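Local coordinates for protein hydrolase (Burkholderia cenocepacia, PDB 4QKU) that probably hydrolyses fumarylacetoacetate to fumarate and acetoacetate in the last step of phenylalanine and tyrosine breakdown, using metal ions, at residues Y147-S152 with L254-A259; L172-W175 with P179-Y182; T325-A328 with E333-S336; V396-N399 with S403-F406. All blocks are in the same frame, centred on the assembly; numbering follows the deposited sequence.

All four contacts lie in the C-terminal hydrolase region of the chain, in two neighbourhoods. Contacts 1 and 2 have centres about 14 Å apart and share a mixed sheet in which strands 147-150 and 181-184 are neighbours; contact 2 is nested in the long loop that contact 1 closes, and both reach the second subunit. Contacts 3 and 4 follow later in the chain as two beta hairpins, their centres about 9 Å apart and touching each other. Some 22 Å separates the centres of contacts 1 and 3. The first neighbourhood thus holds the metal site and borders the dimer interface, whereas the second is a pair of touching hairpins away from the annotated sites.

Contact 1: Y147-S152 with L254-A259; sequences YTDFYS and LNDWSA. With NA (sodium ion), chain H.
Asp256 meets both Tyr147 and Asp149 in a buried contact between two strands that are not neighbours in the mixed sheet. CB lies 4.2 Å from Tyr147 OH. With CG anti to the backbone N (chi1 -177°), the side chain extends toward the tyrosine, and CG lies 3.9 Å from Tyr147 OH. The carboxylate plane stands 88° from that of the phenol ring. Its two oxygens part company. OD1 binds the sodium ion at 2.4 Å and accepts a weak hydrogen bond from a water. That water is also hydrogen-bonded to the phenol, its oxygen 2.8 Å from Tyr147 OH. OD2 comes to 3.2 Å from Asp149 OD2, two acceptors with no hydrogen bond between them, their carboxylate planes 76° apart. Trp257 O supplies a second sodium ligand at 2.5 Å, and Lys276, Ala279 and Thr280 complete the site. Leu254, opposing Tyr147, sets CD2 3.7 Å from Tyr147 OH. Asp256, Lys276 and Thr280 are also the predicted magnesium ligands, so the sodium probably sits at that site. It does not bridge the aspartates; their close OD2 atoms are consistent with the calcium site predicted with Glu222 and Glu224, where a cation would probably offset their repulsion.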
# COMPACT_ATOMS: atom_id res chain seq x y z
N TYR B 147 -2.39 -3.44 1.67
CA TYR B 147 -3.80 -3.71 1.77
C TYR B 147 -4.37 -3.75 0.36
O TYR B 147 -4.29 -2.78 -0.37
CB TYR B 147 -4.50 -2.66 2.62
CG TYR B 147 -6.01 -2.54 2.45
CD1 TYR B 147 -6.82 -3.67 2.37
CD2 TYR B 147 -6.62 -1.28 2.47
CE1 TYR B 147 -8.19 -3.56 2.26
CE2 TYR B 147 -8.01 -1.16 2.35
CZ TYR B 147 -8.79 -2.30 2.25
OH TYR B 147 -10.17 -2.16 2.11
N THR B 148 -4.91 -4.91 -0.01
CA THR B 148 -5.51 -5.13 -1.29
C THR B 148 -6.96 -5.41 -1.03
O THR B 148 -7.28 -6.00 -0.02
CB THR B 148 -4.90 -6.36 -1.96
OG1 THR B 148 -3.47 -6.25 -1.89
CG2 THR B 148 -5.36 -6.49 -3.38
N ASP B 149 -7.82 -4.98 -1.94
CA ASP B 149 -9.24 -5.13 -1.78
C ASP B 149 -9.88 -5.67 -3.06
O ASP B 149 -9.69 -5.10 -4.14
CB ASP B 149 -9.91 -3.80 -1.38
CG ASP B 149 -11.33 -4.00 -0.83
OD1 ASP B 149 -11.67 -5.13 -0.46
OD2 ASP B 149 -12.08 -2.99 -0.71
N PHE B 150 -10.61 -6.78 -2.93
CA PHE B 150 -11.15 -7.46 -4.06
C PHE B 150 -12.58 -7.05 -4.33
O PHE B 150 -13.02 -6.00 -3.92
CB PHE B 150 -10.95 -8.95 -3.90
CG PHE B 150 -9.51 -9.37 -4.04
CD1 PHE B 150 -9.00 -9.72 -5.27
CD2 PHE B 150 -8.66 -9.36 -2.94
CE1 PHE B 150 -7.67 -10.09 -5.41
CE2 PHE B 150 -7.32 -9.71 -3.08
CZ PHE B 150 -6.83 -10.08 -4.32
N TYR B 151 -13.30 -7.85 -5.09
CA TYR B 151 -14.58 -7.38 -5.61
C TYR B 151 -15.46 -8.59 -5.89
O TYR B 151 -16.21 -8.62 -6.88
CB TYR B 151 -14.31 -6.56 -6.87
CG TYR B 151 -15.38 -5.61 -7.26
CD1 TYR B 151 -15.82 -4.63 -6.36
CD2 TYR B 151 -15.93 -5.63 -8.54
CE1 TYR B 151 -16.82 -3.73 -6.71
CE2 TYR B 151 -16.91 -4.72 -8.92
CZ TYR B 151 -17.36 -3.78 -8.00
OH TYR B 151 -18.36 -2.86 -8.32
N SER B 152 -15.41 -9.56 -4.99
CA SER B 152 -15.77 -10.95 -5.35
C SER B 152 -17.24 -11.40 -5.07
O SER B 152 -17.57 -12.59 -5.25
CB SER B 152 -14.78 -11.90 -4.67
OG SER B 152 -13.47 -11.70 -5.11
N LEU B 254 -14.19 -6.19 8.12
CA LEU B 254 -13.60 -5.05 7.43
C LEU B 254 -14.70 -4.12 6.90
O LEU B 254 -15.52 -4.54 6.10
CB LEU B 254 -12.70 -5.54 6.30
CG LEU B 254 -11.83 -4.52 5.53
CD1 LEU B 254 -10.63 -5.22 4.91
CD2 LEU B 254 -12.59 -3.81 4.43
N ASN B 255 -14.70 -2.88 7.38
CA ASN B 255 -15.59 -1.88 6.91
C ASN B 255 -14.81 -0.95 6.03
O ASN B 255 -13.99 -0.17 6.50
CB ASN B 255 -16.21 -1.10 8.08
CG ASN B 255 -17.31 -0.16 7.62
OD1 ASN B 255 -17.52 0.05 6.41
ND2 ASN B 255 -18.03 0.41 8.58
N ASP B 256 -15.07 -1.04 4.73
CA ASP B 256 -14.38 -0.20 3.78
C ASP B 256 -15.21 1.04 3.55
O ASP B 256 -15.91 1.15 2.54
CB ASP B 256 -14.11 -0.89 2.46
CG ASP B 256 -13.33 0.01 1.49
OD1 ASP B 256 -12.66 0.96 1.96
OD2 ASP B 256 -13.39 -0.20 0.27
N TRP B 257 -15.12 1.96 4.49
CA TRP B 257 -15.88 3.19 4.41
C TRP B 257 -15.67 3.83 3.06
O TRP B 257 -14.53 3.93 2.59
CB TRP B 257 -15.44 4.18 5.47
CG TRP B 257 -15.45 3.68 6.90
CD1 TRP B 257 -14.37 3.19 7.61
CD2 TRP B 257 -16.55 3.66 7.78
NE1 TRP B 257 -14.76 2.87 8.86
CE2 TRP B 257 -16.09 3.17 9.01
CE3 TRP B 257 -17.89 4.05 7.67
CZ2 TRP B 257 -16.91 3.04 10.10
CZ3 TRP B 257 -18.70 3.94 8.77
CH2 TRP B 257 -18.22 3.42 9.97
N SER B 258 -16.76 4.28 2.45
CA SER B 258 -16.75 4.81 1.09
C SER B 258 -17.54 6.12 0.99
O SER B 258 -18.64 6.22 1.53
CB SER B 258 -17.39 3.80 0.17
OG SER B 258 -16.75 2.54 0.27
N ALA B 259 -16.97 7.13 0.33
CA ALA B 259 -17.71 8.35 0.03
C ALA B 259 -18.20 8.30 -1.41
O ALA B 259 -17.43 8.53 -2.33
CB ALA B 259 -16.83 9.56 0.25
NA NA H . -12.35 2.99 3.18
O HOH W 1 -10.31 0.18 0.67

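Contact 2: L172-W175 with P179-Y182; sequences LPNW and PIGY
Ile180 lays its CD1 methyl against the backbone of Asn174 and Trp175; it has the largest share of the contact, and CD1 makes the closest approach. The arrangement is a loop folded back on the start of a strand: a beta turn, closed by a 2.9 Å hydrogen bond from Trp175 N to Leu172 O, packs beside the entry to strand 181-184 of the mixed sheet. Ile180 CD1 lies 3.6 Å from Asn174 O and 3.9 Å from Trp175 CA, so it sits over the peptide that joins the two residues. Further back, Ile180 CB comes obliquely to the indole, 4.3 Å from Trp175 CD1. The side chain of Asn174 crosses that of Ile180 at about a right angle, and its chi1 of 64° brings Asn174 CG to 4.1 Å from Ile180 CD1. Its ND2 is given over to the dimer, with hydrogen bonds to Trp265 O and Val268 O of the second subunit. Trp175 in turn uses NE1 to hold Tyr151 O, tying the loop to a predicted substrate-binding residue. A water completes the join: it donates to Trp175 O at 3.0 Å, accepts a weak bond from Ile180 N, and lies 3.1 Å above the indole plane, offset toward the rim.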
# COMPACT_ATOMS: atom_id res chain seq x y z
N LEU B 172 -19.24 -7.03 -16.21
CA LEU B 172 -18.31 -7.12 -17.33
C LEU B 172 -17.71 -8.52 -17.39
O LEU B 172 -17.43 -9.12 -16.36
CB LEU B 172 -17.21 -6.07 -17.21
CG LEU B 172 -17.68 -4.62 -17.41
CD1 LEU B 172 -16.58 -3.67 -16.96
CD2 LEU B 172 -18.08 -4.32 -18.85
N PRO B 173 -17.49 -9.04 -18.60
CA PRO B 173 -16.95 -10.38 -18.79
C PRO B 173 -15.73 -10.73 -17.94
O PRO B 173 -15.61 -11.85 -17.45
CB PRO B 173 -16.58 -10.39 -20.27
CG PRO B 173 -17.59 -9.47 -20.91
CD PRO B 173 -17.76 -8.37 -19.90
N ASN B 174 -14.81 -9.80 -17.78
CA ASN B 174 -13.58 -10.09 -17.07
C ASN B 174 -13.83 -10.44 -15.59
O ASN B 174 -13.03 -11.15 -14.96
CB ASN B 174 -12.58 -8.93 -17.22
CG ASN B 174 -13.07 -7.63 -16.58
OD1 ASN B 174 -14.24 -7.48 -16.23
ND2 ASN B 174 -12.16 -6.69 -16.43
N TRP B 175 -14.92 -9.90 -15.04
CA TRP B 175 -15.26 -10.13 -13.64
C TRP B 175 -15.37 -11.62 -13.38
O TRP B 175 -14.97 -12.09 -12.33
CB TRP B 175 -16.54 -9.41 -13.25
CG TRP B 175 -16.78 -9.48 -11.76
CD1 TRP B 175 -16.41 -8.56 -10.84
CD2 TRP B 175 -17.41 -10.55 -11.04
NE1 TRP B 175 -16.75 -9.00 -9.58
CE2 TRP B 175 -17.35 -10.22 -9.68
CE3 TRP B 175 -17.97 -11.78 -11.42
CZ2 TRP B 175 -17.88 -11.05 -8.70
CZ3 TRP B 175 -18.49 -12.60 -10.45
CH2 TRP B 175 -18.43 -12.24 -9.11
N PRO B 179 -10.62 -12.79 -10.22
CA PRO B 179 -10.99 -12.00 -9.08
C PRO B 179 -10.41 -10.58 -9.18
O PRO B 179 -9.33 -10.29 -8.64
CB PRO B 179 -10.40 -12.78 -7.90
CG PRO B 179 -9.28 -13.54 -8.46
CD PRO B 179 -9.61 -13.81 -9.89
N ILE B 180 -11.14 -9.74 -9.90
CA ILE B 180 -10.94 -8.29 -9.92
C ILE B 180 -10.55 -7.73 -8.55
O ILE B 180 -11.13 -8.11 -7.52
CB ILE B 180 -12.23 -7.60 -10.48
CG1 ILE B 180 -12.07 -7.30 -11.96
CG2 ILE B 180 -12.52 -6.27 -9.86
CD1 ILE B 180 -11.82 -8.53 -12.77
N GLY B 181 -9.57 -6.84 -8.54
CA GLY B 181 -9.09 -6.20 -7.30
C GLY B 181 -8.27 -4.96 -7.53
O GLY B 181 -7.83 -4.70 -8.64
N TYR B 182 -8.07 -4.18 -6.47
CA TYR B 182 -7.23 -2.99 -6.54
C TYR B 182 -6.39 -2.94 -5.26
O TYR B 182 -6.63 -3.70 -4.31
CB TYR B 182 -8.06 -1.72 -6.75
CG TYR B 182 -8.94 -1.32 -5.57
CD1 TYR B 182 -10.07 -2.06 -5.23
CD2 TYR B 182 -8.65 -0.21 -4.78
CE1 TYR B 182 -10.89 -1.70 -4.16
CE2 TYR B 182 -9.45 0.15 -3.68
CZ TYR B 182 -10.58 -0.60 -3.36
OH TYR B 182 -11.42 -0.28 -2.26
O HOH W 2 -14.08 -10.65 -9.86

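Contact 3: T325-A328 with E333-S336; sequences TLRA and EATS
Arg327 leaves its strand with CG anti to the backbone N (chi1 -172°) and then bends at chi3 (-65°), a course that folds its guanidinium back over the backbone of Glu333 and Ala334. One face of the planar group covers that peptide, with Ala334 N over its centre and 3.6 Å from its plane. NH1 hydrogen-bonds to Ala331 O in the connecting loop; its 3.2 Å approach to Glu333 N pairs two donors and is no hydrogen bond. The backbone is the hairpin of strands 317-327 and 335-341. Leu326 and Thr335 form an antiparallel hydrogen-bonded pair, Leu326 N to Thr335 O at 2.9 Å and Thr335 N to Leu326 O at 2.8 Å, the latter nearly straight at 171°. Thr335 O also receives a CA-H...O contact from Thr325 CA at 3.0 Å. On the face shared by Thr325 and Ser336, Thr325 CB packs 3.7 Å from Ala334 CB. Thr335 OG1 hydrogen-bonds to Asn399 N of the adjoining hairpin. Glu333 OE2 stays 4.5 Å from Arg327 NH2 and well out of the guanidinium plane, leaving only a through-space attraction. The arginine therefore covers the peptide and is fixed by its hydrogen bond to Ala331 O, with the carboxylate probably adding a modest electrostatic pull.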
# COMPACT_ATOMS: atom_id res chain seq x y z
N THR B 325 -25.29 -3.23 11.73
CA THR B 325 -26.25 -2.37 12.44
C THR B 325 -25.86 -0.90 12.32
O THR B 325 -24.69 -0.56 12.13
CB THR B 325 -26.37 -2.74 13.92
OG1 THR B 325 -25.18 -2.34 14.62
CG2 THR B 325 -26.57 -4.25 14.08
N LEU B 326 -26.86 -0.03 12.46
CA LEU B 326 -26.69 1.42 12.47
C LEU B 326 -27.45 1.98 13.68
O LEU B 326 -28.64 1.75 13.79
CB LEU B 326 -27.26 2.03 11.18
CG LEU B 326 -27.01 3.52 10.88
CD1 LEU B 326 -27.29 3.78 9.42
CD2 LEU B 326 -27.87 4.46 11.71
N ARG B 327 -26.76 2.73 14.53
CA ARG B 327 -27.37 3.39 15.69
C ARG B 327 -27.17 4.90 15.56
O ARG B 327 -26.05 5.37 15.56
CB ARG B 327 -26.73 2.88 17.00
CG ARG B 327 -27.39 3.35 18.29
CD ARG B 327 -26.52 3.09 19.53
NE ARG B 327 -26.34 1.66 19.78
CZ ARG B 327 -27.11 0.86 20.55
NH1 ARG B 327 -28.17 1.33 21.22
NH2 ARG B 327 -26.82 -0.44 20.66
N ALA B 328 -28.26 5.66 15.47
CA ALA B 328 -28.20 7.12 15.50
C ALA B 328 -27.67 7.57 16.84
O ALA B 328 -27.76 6.85 17.83
CB ALA B 328 -29.57 7.73 15.24
N GLU B 333 -31.38 1.59 20.81
CA GLU B 333 -31.12 0.34 20.10
C GLU B 333 -30.64 0.61 18.68
O GLU B 333 -31.03 1.59 18.04
CB GLU B 333 -32.38 -0.56 20.08
CG GLU B 333 -32.07 -1.99 19.64
CD GLU B 333 -31.11 -2.73 20.56
OE1 GLU B 333 -31.29 -2.65 21.81
OE2 GLU B 333 -30.20 -3.40 20.02
N ALA B 334 -29.77 -0.27 18.19
CA ALA B 334 -29.31 -0.21 16.81
C ALA B 334 -30.33 -0.82 15.85
O ALA B 334 -31.18 -1.60 16.26
CB ALA B 334 -27.98 -0.92 16.69
N THR B 335 -30.25 -0.45 14.57
CA THR B 335 -31.08 -1.05 13.55
C THR B 335 -30.24 -2.04 12.75
O THR B 335 -29.19 -1.68 12.24
CB THR B 335 -31.65 0.03 12.60
OG1 THR B 335 -32.37 1.01 13.35
CG2 THR B 335 -32.59 -0.58 11.57
N SER B 336 -30.70 -3.29 12.64
CA SER B 336 -30.10 -4.28 11.76
C SER B 336 -30.46 -3.94 10.31
O SER B 336 -31.63 -3.93 9.95
CB SER B 336 -30.64 -5.68 12.10
OG SER B 336 -30.26 -6.65 11.13

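Contact 4: V396-N399 with S403-F406; sequences VALN and SRTF
Arg404, Leu398 and Val396 bury the most surface where two short strands, 396-397 and 403-404, form a small antiparallel beta hairpin on the protein surface. Val396 and Arg404 are its hydrogen-bonded pair and put their side chains on one face, while Ala397 and Ser403 make the next, non-hydrogen-bonded pair on the other. The pair is closed by Val396 N to Arg404 O at 2.8 Å and by Arg404 N to Val396 O at 2.9 Å. Val396 CB lies 3.9 Å from Arg404 O, and Val396 O takes a further CA-H...O contact from Ser403 CA at 3.1 Å. Beyond the strand, Leu398 reaches back across the hairpin. Its CG lies 3.9 Å from Ser403 CA, and its CD1 methyl rests over one face of the Arg404 guanidinium, 3.7 Å from NH1 and offset toward the rim. In the arginine, chi1 (-75°) sets CG beside the leucine methyls, 4.0 Å from Leu398 CD1, and a bend at chi2 (-70°) carries the guanidinium back to that methyl. Apolar cover and polar grip are thus separated: the leucine lies on the flat face, while NE forms a salt bridge with Asp411. Val396 meanwhile packs on Ile337 of the neighbouring hairpin. A further bond is local, as Arg404 NH1 donates to Ser403 O at 3.0 Å, the oxygen close to the guanidinium plane but the donor well above the plane of the carbonyl.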
# COMPACT_ATOMS: atom_id res chain seq x y z
N VAL B 396 -34.05 3.59 4.49
CA VAL B 396 -34.17 2.54 5.49
C VAL B 396 -34.83 3.10 6.74
O VAL B 396 -34.35 4.11 7.28
CB VAL B 396 -32.77 1.99 5.88
CG1 VAL B 396 -32.86 1.02 7.04
CG2 VAL B 396 -32.12 1.28 4.70
N ALA B 397 -35.91 2.47 7.20
CA ALA B 397 -36.57 2.83 8.46
C ALA B 397 -35.72 2.37 9.62
O ALA B 397 -35.18 1.27 9.60
CB ALA B 397 -37.94 2.19 8.53
N LEU B 398 -35.55 3.21 10.63
CA LEU B 398 -34.78 2.83 11.81
C LEU B 398 -35.65 2.38 13.00
O LEU B 398 -36.69 2.96 13.32
CB LEU B 398 -33.92 4.00 12.27
CG LEU B 398 -32.99 4.66 11.26
CD1 LEU B 398 -32.21 5.79 11.91
CD2 LEU B 398 -32.04 3.64 10.64
N ASN B 399 -35.20 1.32 13.64
CA ASN B 399 -35.72 0.88 14.91
C ASN B 399 -35.64 2.06 15.88
O ASN B 399 -34.54 2.58 16.14
CB ASN B 399 -34.89 -0.28 15.43
CG ASN B 399 -35.37 -0.79 16.76
OD1 ASN B 399 -36.56 -0.87 17.00
ND2 ASN B 399 -34.45 -1.13 17.65
N SER B 403 -35.21 7.62 9.79
CA SER B 403 -34.83 6.91 8.59
C SER B 403 -33.49 7.43 8.07
O SER B 403 -33.03 8.51 8.44
CB SER B 403 -35.94 7.05 7.52
OG SER B 403 -35.88 8.31 6.87
N ARG B 404 -32.89 6.65 7.18
CA ARG B 404 -31.61 6.96 6.59
C ARG B 404 -31.59 6.62 5.11
O ARG B 404 -32.20 5.63 4.68
CB ARG B 404 -30.50 6.15 7.26
CG ARG B 404 -30.11 6.63 8.65
CD ARG B 404 -29.36 7.98 8.64
NE ARG B 404 -28.97 8.34 10.00
CZ ARG B 404 -29.80 8.85 10.92
NH1 ARG B 404 -31.08 9.12 10.63
NH2 ARG B 404 -29.36 9.09 12.14
N THR B 405 -30.87 7.44 4.34
CA THR B 405 -30.30 7.02 3.06
C THR B 405 -28.82 6.71 3.30
O THR B 405 -28.45 5.56 3.44
CB THR B 405 -30.46 8.08 1.95
OG1 THR B 405 -29.98 9.34 2.42
CG2 THR B 405 -31.92 8.22 1.57
N PHE B 406 -27.98 7.73 3.38
CA PHE B 406 -26.58 7.52 3.73
C PHE B 406 -26.29 7.90 5.17
O PHE B 406 -27.16 8.42 5.85
CB PHE B 406 -25.68 8.25 2.73
CG PHE B 406 -25.73 7.65 1.37
CD1 PHE B 406 -24.93 6.57 1.05
CD2 PHE B 406 -26.62 8.14 0.42
CE1 PHE B 406 -24.99 5.99 -0.20
CE2 PHE B 406 -26.68 7.57 -0.83
CZ PHE B 406 -25.86 6.48 -1.14